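Local coordinates for protein RNA polymerase sigma factor (Bartonella quintana, PDB 5UXX) that probably directs RNA polymerase to promoters as an ECF-subfamily sigma factor, with DNA-binding regions 2 and 4 of the sigma-70 type, at residues Arg66-Phe69 against Tyr70-Arg74; Met112-Ala115 against Asp116-Glu119; Ala120-Ile124 against Gly125-Phe129. All blocks are in the same frame, centred on the assembly; numbering follows the deposited sequence.

In the fold
From the N terminus, interaction 1 comes first, a single stretch of helix 57-81 in region 2 with no loop to close. Interactions 2 and 3 follow in region 4 and mark the two ends of one helix, 115-125: interaction 2 caps its start after the turn from helix 103-112, and interaction 3 ends it and turns the chain toward helix 131-138. The three stand in series, so none nests or crosses. Interactions 1 and 2 nevertheless meet in space, where Arg66 and Tyr70 of helix 57-81 reach Glu119, a link between regions 2 and 4. Interactions 2 and 3 touch through Leu113 and Ile121, while interaction 3 lies across the chain's centre from interaction 1.

Interaction 1: Arg66-Phe69 against Tyr70-Arg74; sequences RNEF and YSQMR. With SO4 (sulfate ion), chain E.
With Arg66 CG anti to its own N (chi1 159°) and the chain extended as far as NE, the arginine slants across the Tyr70 ring, whose CG lies beside its backbone N (chi1 -72°). Arg66 CG comes within 3.5 Å of Tyr70 CE2, and the same ring carbon sits over one face of the guanidinium, off toward its rim. Glu119 takes up both polar ends, in a salt bridge with Arg66 NH1 and a hydrogen bond with Tyr70 OH, so a region 4 carboxylate is gripped from helix 57-81 of sigma-70 region 2.

Phe69 turns its edge to the face of Tyr70 in an edge-to-face pair, centroids 5.2 Å apart and planes at 62°. Met73, a selenomethionine one turn on, lays CG over a face of the Phe69 ring, 4.0 Å from the centroid, and brings SE in obliquely as a Met-aromatic contact. Leu36 of helix 33-46 also packs on Phe69. The backbone keeps regular i to i+4 bonds, such as Met73 N to Phe69 O at 3.0 Å. At the far end Arg74 NE donates to O4 of a sulfate ion, probably from the crystallisation liquor, at 2.6 Å; NH2 adds a weak bond to the same oxygen.

Interaction 2: Met112-Ala115 against Asp116-Glu119; sequences MLSA and DQRE
Ser114 and Gln117 make the side-chain capping bond of this turn: Gln117 N donates to Ser114 OG at 3.2 Å and in a fairly straight line (159°). The hydroxyl can reach that amide because it stands between its own backbone N and carbonyl carbon, chi1 70°. Ser114 is thus the N-cap of helix 115-125, with an acceptor set on a first-turn N-H. Backbone bonds take over from there, Arg118 N to Ser114 O at 2.9 Å and Glu119 N to Ala115 O at 3.2 Å.

The other polar grip belongs to the Arg118 side chain, which bends at chi3 (57°) and folds back over the start of its own helix. Its NH1 bonds Leu113 O at 3.0 Å, coming from above the carbonyl plane, and also bonds Leu110 O in the last turn of helix 103-112. Arg118 thus ties the end of helix 103-112 and the linking residue Leu113 to the first turns of helix 115-125 in sigma-70 region 4, and the carbonyl end of the preceding helix probably suits its positive charge. Ala115 CA and Ser114 O lie over one face of the group, with Arg118 NH2 3.7 Å from Ala115 CA.

Packing completes the contact. Leu113 CD1 rests 4.0 Å from Arg118 CA, and the leucine crosses Gln117 at about a right angle. Arg155 of helix 142-159 touches Leu113 from outside, and Ala152 of that helix touches Gln117.

Interaction 3: Ala120-Ile124 against Gly125-Phe129; sequences AIILI and GASGF
Ile122 O is gripped by two backbone amides, Ser127 N at 2.7 Å, close to the line of the C=O bond, and Ala126 N at 3.0 Å, from above the carbonyl plane. The Ser127 bond runs from i to i+5 and closes a pi-turn at the C-terminal end of helix 115-125 of sigma-70 region 4, before the chain leads into helix 131-138. Gly125 N to Ile121 O (2.8 Å) and Ala126 N to Ile122 O keep the i to i+4 spacing; the Ser127 bond is the first to depart from it.

Gly128 then takes a positive phi (80°), which swings the backbone round and lets Phe129 N reach back to Leu123 O at 3.2 Å, again nearly straight on. That oxygen also lies near the plane of the Phe129 ring, at its edge. A water bridges the same bend by donating to Ile124 O and to Phe129 O, 2.7 Å from the latter. Ser127 OG lies 3.1 Å from Ile122 O, and it is also hydrogen-bonded to an aromatic side chain of the other protein chain. That chain packs on Ile121, Ile122, Ile124 and Ala126 as well.

Outward from these bonds the packing is mostly apolar. Phe62 of helix 57-81 meets Phe129 edge-to-face, and Ile124 leans on Tyr131 and Ala134. Leu123 CD2 touches Phe129 CD2 at 3.7 Å.

Interaction 1: Arg66-Phe69 against Tyr70-Arg74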
loop_
_atom_site.group_PDB
_atom_site.type_symbol
_atom_site.label_atom_id
_atom_site.label_comp_id
_atom_site.label_asym_id
_atom_site.label_seq_id
_atom_site.Cartn_x
_atom_site.Cartn_y
_atom_site.Cartn_z
ATOM N N ARG A 66 -1.549 5.979 -3.939
ATOM C CA ARG A 66 -2.903 5.481 -4.152
ATOM C C ARG A 66 -3.546 6.080 -5.399
ATOM O O ARG A 66 -4.120 5.364 -6.218
ATOM C CB ARG A 66 -3.782 5.782 -2.935
ATOM C CG ARG A 66 -5.265 5.769 -3.256
ATOM C CD ARG A 66 -6.062 6.673 -2.337
ATOM N NE ARG A 66 -7.346 7.037 -2.932
ATOM C CZ ARG A 66 -8.459 6.320 -2.816
ATOM N NH1 ARG A 66 -8.455 5.192 -2.122
ATOM N NH2 ARG A 66 -9.578 6.732 -3.395
ATOM N N ASN A 67 -3.426 7.395 -5.549
ATOM C CA ASN A 67 -4.070 8.093 -6.652
ATOM C C ASN A 67 -3.392 7.791 -7.980
ATOM O O ASN A 67 -4.049 7.703 -9.016
ATOM C CB ASN A 67 -4.082 9.602 -6.397
ATOM C CG ASN A 67 -5.086 10.003 -5.335
ATOM O OD1 ASN A 67 -6.112 9.345 -5.153
ATOM N ND2 ASN A 67 -4.798 11.088 -4.624
ATOM N N GLU A 68 -2.074 7.629 -7.943
ATOM C CA GLU A 68 -1.326 7.261 -9.135
ATOM C C GLU A 68 -1.679 5.844 -9.565
ATOM O O GLU A 68 -1.770 5.554 -10.756
ATOM C CB GLU A 68 0.181 7.388 -8.891
ATOM C CG GLU A 68 1.046 6.898 -10.045
ATOM C CD GLU A 68 0.849 7.702 -11.321
ATOM O OE1 GLU A 68 0.354 8.845 -11.244
ATOM O OE2 GLU A 68 1.189 7.183 -12.406
ATOM N N PHE A 69 -1.899 4.969 -8.587
ATOM C CA PHE A 69 -2.242 3.579 -8.862
ATOM C C PHE A 69 -3.588 3.455 -9.571
ATOM O O PHE A 69 -3.704 2.756 -10.576
ATOM C CB PHE A 69 -2.260 2.762 -7.569
ATOM C CG PHE A 69 -2.915 1.418 -7.714
ATOM C CD1 PHE A 69 -2.273 0.390 -8.387
ATOM C CD2 PHE A 69 -4.170 1.180 -7.178
ATOM C CE1 PHE A 69 -2.873 -0.850 -8.524
ATOM C CE2 PHE A 69 -4.775 -0.057 -7.311
ATOM C CZ PHE A 69 -4.126 -1.073 -7.986
ATOM N N TYR A 70 -4.602 4.134 -9.043
ATOM C CA TYR A 70 -5.934 4.085 -9.637
ATOM C C TYR A 70 -5.935 4.767 -11.001
ATOM O O TYR A 70 -6.722 4.416 -11.881
ATOM C CB TYR A 70 -6.967 4.733 -8.711
ATOM C CG TYR A 70 -7.288 3.901 -7.489
ATOM C CD1 TYR A 70 -7.871 2.646 -7.614
ATOM C CD2 TYR A 70 -7.010 4.369 -6.212
ATOM C CE1 TYR A 70 -8.164 1.880 -6.501
ATOM C CE2 TYR A 70 -7.300 3.611 -5.093
ATOM C CZ TYR A 70 -7.876 2.369 -5.243
ATOM O OH TYR A 70 -8.167 1.613 -4.130
ATOM N N SER A 71 -5.049 5.743 -11.168
ATOM C CA SER A 71 -4.873 6.412 -12.451
ATOM C C SER A 71 -4.343 5.431 -13.497
ATOM O O SER A 71 -4.779 5.441 -14.648
ATOM C CB SER A 71 -3.931 7.608 -12.313
ATOM O OG SER A 71 -3.655 8.188 -13.576
ATOM N N GLN A 72 -3.400 4.587 -13.085
ATOM C CA GLN A 72 -2.840 3.568 -13.967
ATOM C C GLN A 72 -3.891 2.532 -14.350
ATOM O O GLN A 72 -3.955 2.099 -15.501
ATOM C CB GLN A 72 -1.647 2.872 -13.304
ATOM C CG GLN A 72 -0.481 3.784 -12.950
ATOM C CD GLN A 72 0.350 4.193 -14.152
ATOM O OE1 GLN A 72 -0.004 3.913 -15.297
ATOM N NE2 GLN A 72 1.468 4.862 -13.892
HETATM N N MSE A 73 -4.706 2.137 -13.378
HETATM C CA MSE A 73 -5.758 1.153 -13.608
HETATM C C MSE A 73 -6.775 1.656 -14.627
HETATM O O MSE A 73 -7.263 0.892 -15.459
HETATM C CB MSE A 73 -6.465 0.801 -12.297
HETATM C CG MSE A 73 -5.599 0.060 -11.286
HETATM SE SE MSE A 73 -4.918 -1.651 -11.938
HETATM C CE MSE A 73 -3.135 -1.086 -12.497
ATOM N N ARG A 74 -7.085 2.946 -14.557
ATOM C CA ARG A 74 -8.061 3.542 -15.460
ATOM C C ARG A 74 -7.501 3.600 -16.879
ATOM O O ARG A 74 -8.214 3.354 -17.851
ATOM C CB ARG A 74 -8.445 4.944 -14.985
ATOM C CG ARG A 74 -9.340 4.970 -13.753
ATOM C CD ARG A 74 -10.587 4.117 -13.929
ATOM N NE ARG A 74 -11.544 4.719 -14.852
ATOM C CZ ARG A 74 -12.768 4.250 -15.066
ATOM N NH1 ARG A 74 -13.189 3.171 -14.420
ATOM N NH2 ARG A 74 -13.575 4.860 -15.923
HETATM S S SO4 E . -11.877 8.096 -16.853
HETATM O O1 SO4 E . -12.816 8.661 -15.890
HETATM O O2 SO4 E . -10.779 9.034 -17.071
HETATM O O3 SO4 E . -12.565 7.849 -18.117
HETATM O O4 SO4 E . -11.344 6.838 -16.336
#

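Interaction 2: Met112-Ala115 against Asp116-Glu119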
loop_
_atom_site.group_PDB
_atom_site.type_symbol
_atom_site.label_atom_id
_atom_site.label_comp_id
_atom_site.label_asym_id
_atom_site.label_seq_id
_atom_site.Cartn_x
_atom_site.Cartn_y
_atom_site.Cartn_z
HETATM N N MSE A 112 -8.992 -11.243 -3.839
HETATM C CA MSE A 112 -10.379 -11.697 -3.885
HETATM C C MSE A 112 -11.319 -10.604 -3.390
HETATM O O MSE A 112 -12.505 -10.594 -3.715
HETATM C CB MSE A 112 -10.563 -12.964 -3.047
HETATM C CG MSE A 112 -9.815 -14.177 -3.566
HETATM SE SE MSE A 112 -10.571 -14.868 -5.221
HETATM C CE MSE A 112 -12.329 -15.391 -4.556
ATOM N N LEU A 113 -10.777 -9.688 -2.593
ATOM C CA LEU A 113 -11.548 -8.566 -2.075
ATOM C C LEU A 113 -11.826 -7.544 -3.169
ATOM O O LEU A 113 -11.167 -7.541 -4.209
ATOM C CB LEU A 113 -10.807 -7.892 -0.916
ATOM C CG LEU A 113 -10.408 -8.762 0.275
ATOM C CD1 LEU A 113 -9.599 -7.950 1.279
ATOM C CD2 LEU A 113 -11.634 -9.365 0.934
ATOM N N SER A 114 -12.807 -6.680 -2.932
ATOM C CA SER A 114 -13.024 -5.529 -3.798
ATOM C C SER A 114 -11.870 -4.551 -3.616
ATOM O O SER A 114 -11.139 -4.627 -2.628
ATOM C CB SER A 114 -14.359 -4.849 -3.489
ATOM O OG SER A 114 -14.322 -4.201 -2.229
ATOM N N ALA A 115 -11.703 -3.643 -4.571
ATOM C CA ALA A 115 -10.623 -2.662 -4.516
ATOM C C ALA A 115 -10.700 -1.809 -3.251
ATOM O O ALA A 115 -9.679 -1.506 -2.634
ATOM C CB ALA A 115 -10.654 -1.778 -5.752
ATOM N N ASP A 116 -11.917 -1.435 -2.868
ATOM C CA ASP A 116 -12.135 -0.598 -1.693
ATOM C C ASP A 116 -11.835 -1.346 -0.398
ATOM O O ASP A 116 -11.231 -0.792 0.520
ATOM C CB ASP A 116 -13.571 -0.071 -1.675
ATOM C CG ASP A 116 -13.805 1.016 -2.705
ATOM O OD1 ASP A 116 -12.824 1.678 -3.105
ATOM O OD2 ASP A 116 -14.968 1.206 -3.118
ATOM N N GLN A 117 -12.260 -2.604 -0.328
ATOM C CA GLN A 117 -12.026 -3.427 0.854
ATOM C C GLN A 117 -10.544 -3.718 1.042
ATOM O O GLN A 117 -10.026 -3.654 2.157
ATOM C CB GLN A 117 -12.790 -4.747 0.756
ATOM C CG GLN A 117 -14.277 -4.654 1.030
ATOM C CD GLN A 117 -15.008 -5.918 0.624
ATOM O OE1 GLN A 117 -16.210 -6.055 0.848
ATOM N NE2 GLN A 117 -14.282 -6.852 0.020
ATOM N N ARG A 118 -9.871 -4.042 -0.058
ATOM C CA ARG A 118 -8.453 -4.374 -0.025
ATOM C C ARG A 118 -7.616 -3.213 0.503
ATOM O O ARG A 118 -6.768 -3.397 1.372
ATOM C CB ARG A 118 -7.971 -4.785 -1.418
ATOM C CG ARG A 118 -6.473 -5.041 -1.514
ATOM C CD ARG A 118 -6.120 -5.848 -2.758
ATOM N NE ARG A 118 -6.581 -5.209 -3.989
ATOM C CZ ARG A 118 -7.638 -5.608 -4.690
ATOM N NH1 ARG A 118 -8.351 -6.650 -4.284
ATOM N NH2 ARG A 118 -7.984 -4.964 -5.796
ATOM N N GLU A 119 -7.864 -2.018 -0.019
ATOM C CA GLU A 119 -7.121 -0.838 0.406
ATOM C C GLU A 119 -7.406 -0.476 1.862
ATOM O O GLU A 119 -6.491 -0.152 2.620
ATOM C CB GLU A 119 -7.440 0.352 -0.495
ATOM C CG GLU A 119 -6.744 1.629 -0.067
ATOM C CD GLU A 119 -6.964 2.765 -1.036
ATOM O OE1 GLU A 119 -7.946 2.711 -1.809
ATOM O OE2 GLU A 119 -6.156 3.715 -1.025
#

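Interaction 3: Ala120-Ile124 against Gly125-Phe129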
loop_
_atom_site.group_PDB
_atom_site.type_symbol
_atom_site.label_atom_id
_atom_site.label_comp_id
_atom_site.label_asym_id
_atom_site.label_seq_id
_atom_site.Cartn_x
_atom_site.Cartn_y
_atom_site.Cartn_z
ATOM N N ALA A 120 -8.678 -0.528 2.244
ATOM C CA ALA A 120 -9.092 -0.169 3.597
ATOM C C ALA A 120 -8.441 -1.062 4.651
ATOM O O ALA A 120 -7.936 -0.572 5.661
ATOM C CB ALA A 120 -10.606 -0.232 3.718
ATOM N N ILE A 121 -8.450 -2.371 4.413
ATOM C CA ILE A 121 -7.920 -3.318 5.388
ATOM C C ILE A 121 -6.394 -3.238 5.456
ATOM O O ILE A 121 -5.795 -3.547 6.484
ATOM C CB ILE A 121 -8.364 -4.771 5.073
ATOM C CG1 ILE A 121 -8.108 -5.686 6.273
ATOM C CG2 ILE A 121 -7.685 -5.302 3.818
ATOM C CD1 ILE A 121 -8.899 -5.309 7.504
ATOM N N ILE A 122 -5.767 -2.812 4.363
ATOM C CA ILE A 122 -4.321 -2.609 4.348
ATOM C C ILE A 122 -3.949 -1.344 5.116
ATOM O O ILE A 122 -3.036 -1.354 5.941
ATOM C CB ILE A 122 -3.772 -2.524 2.908
ATOM C CG1 ILE A 122 -3.829 -3.898 2.238
ATOM C CG2 ILE A 122 -2.339 -2.018 2.907
ATOM C CD1 ILE A 122 -3.069 -4.973 2.986
ATOM N N LEU A 123 -4.664 -0.256 4.841
ATOM C CA LEU A 123 -4.410 1.022 5.500
ATOM C C LEU A 123 -4.613 0.933 7.008
ATOM O O LEU A 123 -3.819 1.462 7.785
ATOM C CB LEU A 123 -5.311 2.114 4.920
ATOM C CG LEU A 123 -4.997 2.598 3.503
ATOM C CD1 LEU A 123 -6.055 3.582 3.037
ATOM C CD2 LEU A 123 -3.616 3.227 3.443
ATOM N N ILE A 124 -5.681 0.255 7.416
ATOM C CA ILE A 124 -6.032 0.151 8.827
ATOM C C ILE A 124 -5.319 -1.010 9.519
ATOM O O ILE A 124 -4.745 -0.844 10.596
ATOM C CB ILE A 124 -7.555 -0.020 9.005
ATOM C CG1 ILE A 124 -8.285 1.242 8.547
ATOM C CG2 ILE A 124 -7.897 -0.327 10.453
ATOM C CD1 ILE A 124 -7.980 2.460 9.394
ATOM N N GLY A 125 -5.352 -2.180 8.893
ATOM C CA GLY A 125 -4.829 -3.387 9.506
ATOM C C GLY A 125 -3.333 -3.596 9.372
ATOM O O GLY A 125 -2.752 -4.390 10.111
ATOM N N ALA A 126 -2.702 -2.890 8.439
ATOM C CA ALA A 126 -1.284 -3.110 8.170
ATOM C C ALA A 126 -0.451 -1.830 8.189
ATOM O O ALA A 126 0.676 -1.828 8.683
ATOM C CB ALA A 126 -1.117 -3.817 6.834
ATOM N N SER A 127 -1.000 -0.746 7.651
ATOM C CA SER A 127 -0.235 0.488 7.491
ATOM C C SER A 127 -0.231 1.344 8.756
ATOM O O SER A 127 0.554 2.286 8.873
ATOM C CB SER A 127 -0.780 1.298 6.314
ATOM O OG SER A 127 -0.773 0.526 5.125
ATOM N N GLY A 128 -1.111 1.021 9.698
ATOM C CA GLY A 128 -1.114 1.680 10.992
ATOM C C GLY A 128 -1.784 3.042 11.026
ATOM O O GLY A 128 -1.520 3.841 11.924
ATOM N N PHE A 129 -2.646 3.314 10.052
ATOM C CA PHE A 129 -3.378 4.577 10.024
ATOM C C PHE A 129 -4.616 4.531 10.912
ATOM O O PHE A 129 -5.190 3.466 11.142
ATOM C CB PHE A 129 -3.790 4.938 8.594
ATOM C CG PHE A 129 -2.641 5.318 7.707
ATOM C CD1 PHE A 129 -1.967 6.513 7.898
ATOM C CD2 PHE A 129 -2.245 4.488 6.673
ATOM C CE1 PHE A 129 -0.911 6.868 7.082
ATOM C CE2 PHE A 129 -1.190 4.837 5.851
ATOM C CZ PHE A 129 -0.523 6.028 6.055
HETATM O O HOH W 1 -4.248 1.279 12.307
#